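Local coordinates for protein glutathione transferase lambda1 (Populus trichocarpa, PDB 4PQH) that binds glutathione, to which a cysteine can be covalently joined, and probably acts as a monomeric thiol-transferase of the plant Lambda class, at residues Q40-C48 and V211-H219; T126-F137 and Y175-L186. All coordinates share one frame; numbering follows the deposited sequence.

Contact 1 (Q40-C48 and V211-H219); sequences QRVWITRNC and VEAYNQTRH. Unlike the reference sequence in segment 211-219: Val211 (reference Ile), His219 (reference Arg).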
loop_
_atom_site.group_PDB
_atom_site.type_symbol
_atom_site.label_atom_id
_atom_site.label_comp_id
_atom_site.label_asym_id
_atom_site.label_seq_id
_atom_site.Cartn_x
_atom_site.Cartn_y
_atom_site.Cartn_z
ATOM N N GLN A 40 3.209 3.346 -0.282
ATOM C CA GLN A 40 3.228 2.460 -1.437
ATOM C C GLN A 40 1.830 1.960 -1.777
ATOM O O GLN A 40 1.504 1.819 -2.951
ATOM C CB GLN A 40 4.169 1.282 -1.202
ATOM C CG GLN A 40 4.522 0.525 -2.475
ATOM C CD GLN A 40 5.309 -0.740 -2.199
ATOM O OE1 GLN A 40 5.641 -1.036 -1.043
ATOM N NE2 GLN A 40 5.625 -1.488 -3.251
ATOM N N ARG A 41 0.997 1.697 -0.770
ATOM C CA ARG A 41 -0.402 1.320 -1.022
ATOM C C ARG A 41 -1.075 2.294 -1.966
ATOM O O ARG A 41 -1.772 1.897 -2.905
ATOM C CB ARG A 41 -1.199 1.334 0.281
ATOM C CG ARG A 41 -0.912 0.192 1.239
ATOM C CD ARG A 41 -1.766 0.355 2.493
ATOM N NE ARG A 41 -1.782 -0.838 3.341
ATOM C CZ ARG A 41 -2.055 -0.836 4.642
ATOM N NH1 ARG A 41 -2.313 0.303 5.275
ATOM N NH2 ARG A 41 -2.069 -1.981 5.309
ATOM N N VAL A 42 -0.862 3.575 -1.718
ATOM C CA VAL A 42 -1.564 4.615 -2.456
ATOM C C VAL A 42 -0.931 4.817 -3.830
ATOM O O VAL A 42 -1.621 5.031 -4.831
ATOM C CB VAL A 42 -1.592 5.943 -1.652
ATOM C CG1 VAL A 42 -2.566 6.912 -2.285
ATOM C CG2 VAL A 42 -2.017 5.673 -0.206
ATOM N N TRP A 43 0.388 4.715 -3.877
ATOM C CA TRP A 43 1.131 4.780 -5.124
ATOM C C TRP A 43 0.693 3.642 -6.070
ATOM O O TRP A 43 0.471 3.861 -7.272
ATOM C CB TRP A 43 2.617 4.700 -4.797
ATOM C CG TRP A 43 3.570 4.804 -5.940
ATOM C CD1 TRP A 43 3.285 5.030 -7.258
ATOM C CD2 TRP A 43 4.992 4.681 -5.851
ATOM N NE1 TRP A 43 4.455 5.057 -7.992
ATOM C CE2 TRP A 43 5.512 4.842 -7.148
ATOM C CE3 TRP A 43 5.876 4.458 -4.790
ATOM C CZ2 TRP A 43 6.881 4.775 -7.417
ATOM C CZ3 TRP A 43 7.236 4.389 -5.058
ATOM C CH2 TRP A 43 7.723 4.549 -6.360
ATOM N N ILE A 44 0.561 2.428 -5.535
ATOM C CA ILE A 44 0.070 1.294 -6.326
ATOM C C ILE A 44 -1.326 1.586 -6.858
ATOM O O ILE A 44 -1.623 1.304 -8.022
ATOM C CB ILE A 44 0.030 -0.018 -5.510
ATOM C CG1 ILE A 44 1.433 -0.449 -5.083
ATOM C CG2 ILE A 44 -0.621 -1.120 -6.349
ATOM C CD1 ILE A 44 1.420 -1.398 -3.900
ATOM N N THR A 45 -2.192 2.146 -6.024
ATOM C CA THR A 45 -3.560 2.459 -6.447
ATOM C C THR A 45 -3.572 3.428 -7.623
ATOM O O THR A 45 -4.239 3.195 -8.633
ATOM C CB THR A 45 -4.400 2.986 -5.277
ATOM O OG1 THR A 45 -4.418 1.996 -4.242
ATOM C CG2 THR A 45 -5.840 3.244 -5.726
ATOM N N ARG A 46 -2.804 4.501 -7.508
ATOM C CA ARG A 46 -2.589 5.445 -8.595
ATOM C C ARG A 46 -2.179 4.750 -9.887
ATOM O O ARG A 46 -2.799 4.950 -10.934
ATOM C CB ARG A 46 -1.525 6.463 -8.172
ATOM C CG ARG A 46 -0.861 7.264 -9.296
ATOM C CD ARG A 46 0.370 7.970 -8.716
ATOM N NE ARG A 46 1.051 8.915 -9.599
ATOM C CZ ARG A 46 2.147 8.628 -10.301
ATOM N NH1 ARG A 46 2.662 7.405 -10.272
ATOM N NH2 ARG A 46 2.723 9.562 -11.047
ATOM N N ASN A 47 -1.164 3.896 -9.816
ATOM C CA ASN A 47 -0.663 3.249 -11.018
ATOM C C ASN A 47 -1.665 2.277 -11.609
ATOM O O ASN A 47 -1.835 2.225 -12.825
ATOM C CB ASN A 47 0.625 2.498 -10.730
ATOM C CG ASN A 47 1.799 3.419 -10.451
ATOM O OD1 ASN A 47 1.664 4.645 -10.400
ATOM N ND2 ASN A 47 2.966 2.823 -10.271
ATOM N N CYS A 48 -2.324 1.503 -10.752
ATOM C CA CYS A 48 -3.273 0.497 -11.228
ATOM C C CYS A 48 -4.455 1.133 -11.936
ATOM O O CYS A 48 -5.092 0.507 -12.785
ATOM C CB CYS A 48 -3.770 -0.362 -10.071
ATOM S SG CYS A 48 -2.551 -1.512 -9.440
ATOM N N VAL A 211 1.770 -7.962 -11.924
ATOM C CA VAL A 211 1.074 -6.694 -12.076
ATOM C C VAL A 211 2.095 -5.571 -12.187
ATOM O O VAL A 211 2.710 -5.170 -11.193
ATOM C CB VAL A 211 0.122 -6.422 -10.890
ATOM C CG1 VAL A 211 -0.549 -5.064 -11.038
ATOM C CG2 VAL A 211 -0.917 -7.536 -10.762
ATOM N N GLU A 212 2.281 -5.074 -13.400
ATOM C CA GLU A 212 3.325 -4.100 -13.684
ATOM C C GLU A 212 3.142 -2.800 -12.895
ATOM O O GLU A 212 4.120 -2.192 -12.442
ATOM C CB GLU A 212 3.388 -3.830 -15.191
ATOM C CG GLU A 212 4.612 -3.053 -15.621
ATOM C CD GLU A 212 5.911 -3.719 -15.191
ATOM O OE1 GLU A 212 5.937 -4.961 -15.032
ATOM O OE2 GLU A 212 6.910 -2.995 -15.016
ATOM N N ALA A 213 1.892 -2.387 -12.713
ATOM C CA ALA A 213 1.592 -1.173 -11.958
ATOM C C ALA A 213 2.110 -1.272 -10.530
ATOM O O ALA A 213 2.531 -0.268 -9.941
ATOM C CB ALA A 213 0.106 -0.908 -11.943
ATOM N N TYR A 214 2.069 -2.484 -9.976
ATOM C CA TYR A 214 2.604 -2.732 -8.644
ATOM C C TYR A 214 4.128 -2.807 -8.682
ATOM O O TYR A 214 4.806 -2.179 -7.866
ATOM C CB TYR A 214 2.019 -4.016 -8.051
ATOM C CG TYR A 214 2.892 -4.609 -6.970
ATOM C CD1 TYR A 214 3.098 -3.939 -5.767
ATOM C CD2 TYR A 214 3.527 -5.827 -7.153
ATOM C CE1 TYR A 214 3.901 -4.477 -4.782
ATOM C CE2 TYR A 214 4.331 -6.372 -6.169
ATOM C CZ TYR A 214 4.513 -5.688 -4.992
ATOM O OH TYR A 214 5.326 -6.216 -4.012
ATOM N N ASN A 215 4.670 -3.567 -9.628
ATOM C CA ASN A 215 6.123 -3.683 -9.764
ATOM C C ASN A 215 6.827 -2.338 -9.879
ATOM O O ASN A 215 7.939 -2.157 -9.370
ATOM C CB ASN A 215 6.486 -4.536 -10.977
ATOM C CG ASN A 215 6.043 -5.972 -10.831
ATOM O OD1 ASN A 215 5.968 -6.501 -9.720
ATOM N ND2 ASN A 215 5.744 -6.614 -11.955
ATOM N N GLN A 216 6.177 -1.392 -10.548
ATOM C CA GLN A 216 6.761 -0.072 -10.737
ATOM C C GLN A 216 6.895 0.723 -9.448
ATOM O O GLN A 216 7.641 1.695 -9.405
ATOM C CB GLN A 216 5.958 0.719 -11.762
ATOM C CG GLN A 216 6.186 0.260 -13.181
ATOM C CD GLN A 216 5.059 0.674 -14.084
ATOM O OE1 GLN A 216 4.103 1.308 -13.640
ATOM N NE2 GLN A 216 5.152 0.311 -15.358
ATOM N N THR A 217 6.179 0.322 -8.401
ATOM C CA THR A 217 6.282 1.033 -7.123
ATOM C C THR A 217 7.445 0.493 -6.316
ATOM O O THR A 217 7.704 0.942 -5.197
ATOM C CB THR A 217 5.004 0.951 -6.275
ATOM O OG1 THR A 217 4.789 -0.401 -5.847
ATOM C CG2 THR A 217 3.815 1.435 -7.066
ATOM N N ARG A 218 8.129 -0.492 -6.884
ATOM C CA ARG A 218 9.381 -0.969 -6.321
ATOM C C ARG A 218 10.536 -0.233 -6.998
ATOM O O ARG A 218 11.695 -0.410 -6.630
ATOM C CB ARG A 218 9.514 -2.487 -6.491
ATOM C CG ARG A 218 8.455 -3.284 -5.735
ATOM C CD ARG A 218 8.478 -4.769 -6.088
ATOM N NE ARG A 218 9.341 -5.555 -5.207
ATOM C CZ ARG A 218 9.068 -6.798 -4.814
ATOM N NH1 ARG A 218 7.954 -7.392 -5.220
ATOM N NH2 ARG A 218 9.903 -7.448 -4.014
ATOM N N HIS A 219 10.203 0.605 -7.987
ATOM C CA HIS A 219 11.190 1.425 -8.701
ATOM C C HIS A 219 11.671 2.571 -7.827
ATOM O O HIS A 219 11.066 2.880 -6.800
ATOM C CB HIS A 219 10.615 2.031 -9.989
ATOM C CG HIS A 219 10.363 1.041 -11.084
ATOM N ND1 HIS A 219 10.066 1.424 -12.374
ATOM C CD2 HIS A 219 10.360 -0.314 -11.085
ATOM C CE1 HIS A 219 9.890 0.351 -13.123
ATOM N NE2 HIS A 219 10.063 -0.718 -12.365
#
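Thr217 meets four side chains of helix 37-48 at once. Its methyl CG2 sits over one face of Trp43, 3.5 Å from the centroid of the five-membered ring and only 7° off the ring normal, a CH-pi contact, with Asn47 ND2 as a further neighbour of the methyl. Its hydroxyl faces Gln40, whose NE2 donates to OG1 at 2.9 Å in an almost straight bond (171°) lying in the amide plane. Gln40 gets there with an extended chain, CG anti to the backbone N (chi1 -165°). The same OG1 also rests 3.4 Å from Ile44 CG1. One turn further along, Asn47 ND2 donates to a lone pair of Ala213 O at 3.1 Å, in the carbonyl plane, while its CB packs against the methyl of Ala213; Cys48 SG lies against Ala213 CB as well, at 3.7 Å. Ile44 CD1 reaches the edge of the Tyr214 ring at CD1, 3.6 Å away, the two side chains lying side by side.

A second shell fixes these groups. Thr217 OG1 donates to Tyr214 O at 2.7 Å, which leaves the hydroxyl to accept from Gln40 and ties its rotation to the turn of its own backbone. Beyond it, the Gln40 amide is held at both ends by Arg181 and Glu180, and Glu180 also takes the Tyr214 hydroxyl. Such docking of the C-terminal segment onto the first helix of the thioredoxin-like domain, beside helix 170-190, belongs to the interdomain face of the GST fold.

Contact 2 (T126-F137 and Y175-L186); sequences TGSFSKANNSTF and YAPFIERFQPAL
Phe129 O is gripped twice by Asn133: the backbone N bonds it from one face of its plane and ND2 from the opposite one, at 2.9 Å in a nearly straight bond. This side-chain bond holds the amide nearly parallel to the Phe182 ring, the planes 15° apart and stacked, with Asn133 CB over the centre of that ring, 3.6 Å from the centroid. The CB of Phe182 already points at the other helix, and CG anti to the carbonyl carbon (chi1 -61°) lays the ring against Asn133, a knob among Asn133, Ser130, Phe129 and Phe137. Phe129 answers from the other helix, fitting among Tyr175, Phe178, Ile179 and Phe182; the edge of Tyr175 meets its face, the centroids 5.3 Å apart and the planes at 71°. Farther on, Phe137 CE1 lies 3.6 Å from Ala185 CB and also touches Leu186. Without the Phe182 ring, as with an alanine here, a gap is likely to open between Phe129 and Phe137, and the Asn133 amide would lose its stacking partner. Tyr175 OH finds its acceptor in Leu122 O. No hydrogen bond crosses between the helices, so their union rests on apolar and aromatic packing, probably at the cost of Asn133 OD1, buried without a partner anywhere in the model.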
loop_
_atom_site.group_PDB
_atom_site.type_symbol
_atom_site.label_atom_id
_atom_site.label_comp_id
_atom_site.label_asym_id
_atom_site.label_seq_id
_atom_site.Cartn_x
_atom_site.Cartn_y
_atom_site.Cartn_z
ATOM N N THR A 126 -5.592 -5.845 8.916
ATOM C CA THR A 126 -4.260 -5.340 8.547
ATOM C C THR A 126 -3.381 -4.977 9.742
ATOM O O THR A 126 -2.188 -5.258 9.726
ATOM C CB THR A 126 -4.309 -4.133 7.572
ATOM O OG1 THR A 126 -5.066 -3.067 8.152
ATOM C CG2 THR A 126 -4.903 -4.541 6.218
ATOM N N GLY A 127 -3.963 -4.350 10.761
ATOM C CA GLY A 127 -3.215 -4.012 11.964
ATOM C C GLY A 127 -2.653 -5.240 12.657
ATOM O O GLY A 127 -1.476 -5.267 13.035
ATOM N N SER A 128 -3.497 -6.252 12.835
ATOM C CA SER A 128 -3.089 -7.503 13.469
ATOM C C SER A 128 -2.013 -8.187 12.655
ATOM O O SER A 128 -1.085 -8.773 13.205
ATOM C CB SER A 128 -4.284 -8.449 13.624
ATOM O OG SER A 128 -5.339 -7.834 14.344
ATOM N N PHE A 129 -2.147 -8.126 11.335
ATOM C CA PHE A 129 -1.177 -8.740 10.448
ATOM C C PHE A 129 0.215 -8.131 10.643
ATOM O O PHE A 129 1.209 -8.846 10.789
ATOM C CB PHE A 129 -1.634 -8.585 8.996
ATOM C CG PHE A 129 -0.722 -9.241 8.005
ATOM C CD1 PHE A 129 -0.625 -10.626 7.938
ATOM C CD2 PHE A 129 0.048 -8.472 7.146
ATOM C CE1 PHE A 129 0.216 -11.235 7.009
ATOM C CE2 PHE A 129 0.888 -9.072 6.215
ATOM C CZ PHE A 129 0.973 -10.455 6.154
ATOM N N SER A 130 0.285 -6.805 10.634
ATOM C CA SER A 130 1.543 -6.109 10.890
ATOM C C SER A 130 2.084 -6.396 12.287
ATOM O O SER A 130 3.278 -6.663 12.466
ATOM C CB SER A 130 1.365 -4.599 10.705
ATOM O OG SER A 130 1.561 -4.231 9.355
ATOM N N LYS A 131 1.198 -6.357 13.274
ATOM C CA LYS A 131 1.606 -6.579 14.656
ATOM C C LYS A 131 2.200 -7.975 14.837
ATOM O O LYS A 131 3.237 -8.132 15.466
ATOM C CB LYS A 131 0.427 -6.349 15.598
ATOM C CG LYS A 131 0.774 -6.436 17.061
ATOM C CD LYS A 131 -0.309 -5.806 17.913
ATOM C CE LYS A 131 0.007 -5.997 19.373
ATOM N NZ LYS A 131 -0.823 -5.145 20.280
ATOM N N ALA A 132 1.570 -8.978 14.235
ATOM C CA ALA A 132 2.050 -10.353 14.318
ATOM C C ALA A 132 3.450 -10.499 13.720
ATOM O O ALA A 132 4.333 -11.156 14.296
ATOM C CB ALA A 132 1.088 -11.286 13.611
ATOM N N ASN A 133 3.658 -9.883 12.564
ATOM C CA ASN A 133 4.962 -9.957 11.926
ATOM C C ASN A 133 6.028 -9.209 12.708
ATOM O O ASN A 133 7.121 -9.727 12.930
ATOM C CB ASN A 133 4.867 -9.479 10.482
ATOM C CG ASN A 133 4.359 -10.557 9.567
ATOM O OD1 ASN A 133 5.135 -11.361 9.067
ATOM N ND2 ASN A 133 3.048 -10.613 9.379
ATOM N N ASN A 134 5.703 -8.001 13.138
ATOM C CA ASN A 134 6.627 -7.226 13.949
ATOM C C ASN A 134 6.984 -7.901 15.270
ATOM O O ASN A 134 8.139 -7.856 15.693
ATOM C CB ASN A 134 6.104 -5.807 14.138
ATOM C CG ASN A 134 6.244 -4.984 12.880
ATOM O OD1 ASN A 134 7.285 -5.019 12.221
ATOM N ND2 ASN A 134 5.195 -4.263 12.522
ATOM N N SER A 135 5.998 -8.540 15.897
ATOM C CA SER A 135 6.230 -9.325 17.107
ATOM C C SER A 135 7.275 -10.399 16.843
ATOM O O SER A 135 8.136 -10.662 17.676
ATOM C CB SER A 135 4.928 -9.977 17.577
ATOM O OG SER A 135 5.136 -10.783 18.725
ATOM N N THR A 136 7.200 -11.014 15.667
ATOM C CA THR A 136 8.127 -12.075 15.299
ATOM C C THR A 136 9.534 -11.530 15.090
ATOM O O THR A 136 10.500 -12.078 15.625
ATOM C CB THR A 136 7.644 -12.796 14.035
ATOM O OG1 THR A 136 6.376 -13.394 14.306
ATOM C CG2 THR A 136 8.630 -13.876 13.617
ATOM N N PHE A 137 9.650 -10.442 14.339
ATOM C CA PHE A 137 10.951 -9.824 14.090
ATOM C C PHE A 137 11.619 -9.392 15.390
ATOM O O PHE A 137 12.837 -9.473 15.522
ATOM C CB PHE A 137 10.821 -8.617 13.163
ATOM C CG PHE A 137 10.338 -8.965 11.795
ATOM C CD1 PHE A 137 10.916 -10.005 11.094
ATOM C CD2 PHE A 137 9.297 -8.264 11.219
ATOM C CE1 PHE A 137 10.466 -10.334 9.825
ATOM C CE2 PHE A 137 8.845 -8.589 9.956
ATOM C CZ PHE A 137 9.435 -9.627 9.268
ATOM N N TYR A 175 -2.327 -5.118 1.175
ATOM C CA TYR A 175 -1.374 -6.081 1.723
ATOM C C TYR A 175 -0.036 -6.156 0.996
ATOM O O TYR A 175 0.969 -6.510 1.607
ATOM C CB TYR A 175 -2.005 -7.474 1.808
ATOM C CG TYR A 175 -2.918 -7.637 2.996
ATOM C CD1 TYR A 175 -2.410 -8.062 4.208
ATOM C CD2 TYR A 175 -4.279 -7.331 2.922
ATOM C CE1 TYR A 175 -3.215 -8.200 5.304
ATOM C CE2 TYR A 175 -5.099 -7.467 4.020
ATOM C CZ TYR A 175 -4.559 -7.904 5.215
ATOM O OH TYR A 175 -5.344 -8.050 6.336
ATOM N N ALA A 176 -0.018 -5.844 -0.301
ATOM C CA ALA A 176 1.196 -6.011 -1.101
ATOM C C ALA A 176 2.478 -5.382 -0.519
ATOM O O ALA A 176 3.500 -6.050 -0.468
ATOM C CB ALA A 176 0.978 -5.597 -2.569
ATOM N N PRO A 177 2.431 -4.116 -0.054
ATOM C CA PRO A 177 3.684 -3.545 0.478
ATOM C C PRO A 177 4.192 -4.236 1.738
ATOM O O PRO A 177 5.397 -4.287 1.980
ATOM C CB PRO A 177 3.284 -2.106 0.817
ATOM C CG PRO A 177 2.147 -1.813 -0.145
ATOM C CD PRO A 177 1.368 -3.098 -0.104
ATOM N N PHE A 178 3.280 -4.780 2.526
ATOM C CA PHE A 178 3.665 -5.444 3.754
ATOM C C PHE A 178 4.168 -6.859 3.528
ATOM O O PHE A 178 5.197 -7.246 4.087
ATOM C CB PHE A 178 2.538 -5.322 4.767
ATOM C CG PHE A 178 2.324 -3.903 5.192
ATOM C CD1 PHE A 178 3.114 -3.350 6.191
ATOM C CD2 PHE A 178 1.415 -3.095 4.533
ATOM C CE1 PHE A 178 2.968 -2.038 6.548
ATOM C CE2 PHE A 178 1.270 -1.772 4.891
ATOM C CZ PHE A 178 2.045 -1.245 5.915
ATOM N N ILE A 179 3.508 -7.616 2.656
ATOM C CA ILE A 179 4.019 -8.934 2.301
ATOM C C ILE A 179 5.373 -8.807 1.577
ATOM O O ILE A 179 6.289 -9.600 1.805
ATOM C CB ILE A 179 2.973 -9.736 1.502
ATOM C CG1 ILE A 179 1.771 -10.021 2.414
ATOM C CG2 ILE A 179 3.585 -11.022 0.961
ATOM C CD1 ILE A 179 0.625 -10.758 1.737
ATOM N N GLU A 180 5.512 -7.764 0.762
ATOM C CA GLU A 180 6.759 -7.471 0.059
ATOM C C GLU A 180 7.933 -7.326 1.026
ATOM O O GLU A 180 9.045 -7.735 0.724
ATOM C CB GLU A 180 6.599 -6.182 -0.754
ATOM C CG GLU A 180 7.860 -5.653 -1.399
ATOM C CD GLU A 180 7.628 -4.342 -2.132
ATOM O OE1 GLU A 180 6.591 -4.216 -2.813
ATOM O OE2 GLU A 180 8.483 -3.438 -2.040
ATOM N N ARG A 181 7.676 -6.739 2.190
ATOM C CA ARG A 181 8.729 -6.523 3.175
ATOM C C ARG A 181 8.880 -7.715 4.115
ATOM O O ARG A 181 10.001 -8.116 4.434
ATOM C CB ARG A 181 8.458 -5.239 3.957
ATOM C CG ARG A 181 8.727 -3.987 3.142
ATOM C CD ARG A 181 7.892 -2.813 3.623
ATOM N NE ARG A 181 8.235 -1.585 2.911
ATOM C CZ ARG A 181 7.831 -1.294 1.680
ATOM N NH1 ARG A 181 7.063 -2.144 1.013
ATOM N NH2 ARG A 181 8.197 -0.149 1.117
ATOM N N PHE A 182 7.762 -8.295 4.543
ATOM C CA PHE A 182 7.815 -9.371 5.528
ATOM C C PHE A 182 8.399 -10.650 4.950
ATOM O O PHE A 182 9.097 -11.392 5.650
ATOM C CB PHE A 182 6.439 -9.675 6.130
ATOM C CG PHE A 182 5.809 -8.517 6.866
ATOM C CD1 PHE A 182 6.578 -7.466 7.356
ATOM C CD2 PHE A 182 4.439 -8.487 7.074
ATOM C CE1 PHE A 182 5.981 -6.406 8.046
ATOM C CE2 PHE A 182 3.842 -7.444 7.751
ATOM C CZ PHE A 182 4.613 -6.396 8.240
ATOM N N GLN A 183 8.113 -10.923 3.679
ATOM C CA GLN A 183 8.591 -12.168 3.078
ATOM C C GLN A 183 10.123 -12.332 3.123
ATOM O O GLN A 183 10.613 -13.313 3.685
ATOM C CB GLN A 183 8.044 -12.370 1.662
ATOM C CG GLN A 183 8.565 -13.654 1.017
ATOM C CD GLN A 183 7.944 -13.953 -0.328
ATOM O OE1 GLN A 183 7.438 -13.067 -1.009
ATOM N NE2 GLN A 183 7.969 -15.216 -0.707
ATOM N N PRO A 184 10.884 -11.376 2.550
ATOM C CA PRO A 184 12.338 -11.558 2.584
ATOM C C PRO A 184 12.898 -11.434 3.996
ATOM O O PRO A 184 13.897 -12.085 4.306
ATOM C CB PRO A 184 12.858 -10.420 1.689
ATOM C CG PRO A 184 11.779 -9.398 1.695
ATOM C CD PRO A 184 10.504 -10.180 1.773
ATOM N N ALA A 185 12.272 -10.626 4.848
ATOM C CA ALA A 185 12.794 -10.461 6.201
ATOM C C ALA A 185 12.621 -11.732 7.027
ATOM O O ALA A 185 13.513 -12.119 7.780
ATOM C CB ALA A 185 12.148 -9.273 6.882
ATOM N N LEU A 186 11.491 -12.405 6.878
ATOM C CA LEU A 186 11.294 -13.666 7.577
ATOM C C LEU A 186 12.270 -14.722 7.068
ATOM O O LEU A 186 12.776 -15.547 7.833
ATOM C CB LEU A 186 9.853 -14.152 7.418
ATOM C CG LEU A 186 8.837 -13.400 8.280
ATOM C CD1 LEU A 186 7.422 -13.689 7.792
ATOM C CD2 LEU A 186 9.005 -13.768 9.761
#

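Helix 170-190 brings the two contacts together: its segment 175-186 packs on 126-137 in contact 2 while Glu180 and Arg181 turn to contact 1. Gln40 OE1 lies 2.7 Å from Arg181 NH1, a hydrogen bond tying helix 37-48 to helix 170-190; Tyr214 OH, 2.7 Å from Glu180 OE1, bonds the C-terminal segment 211-219 to the same helix. The contact centres are about 18 Å apart. Both contacts approach the glutathione site. The side chain of Gln40 is about 6 Å from that of Cys36, which binds glutathione covalently, and that of Phe178 about 7 Å from bound glutathione. More directly, Arg41 NH1 hydrogen-bonds Ser92 OG, of a glutathione-binding residue.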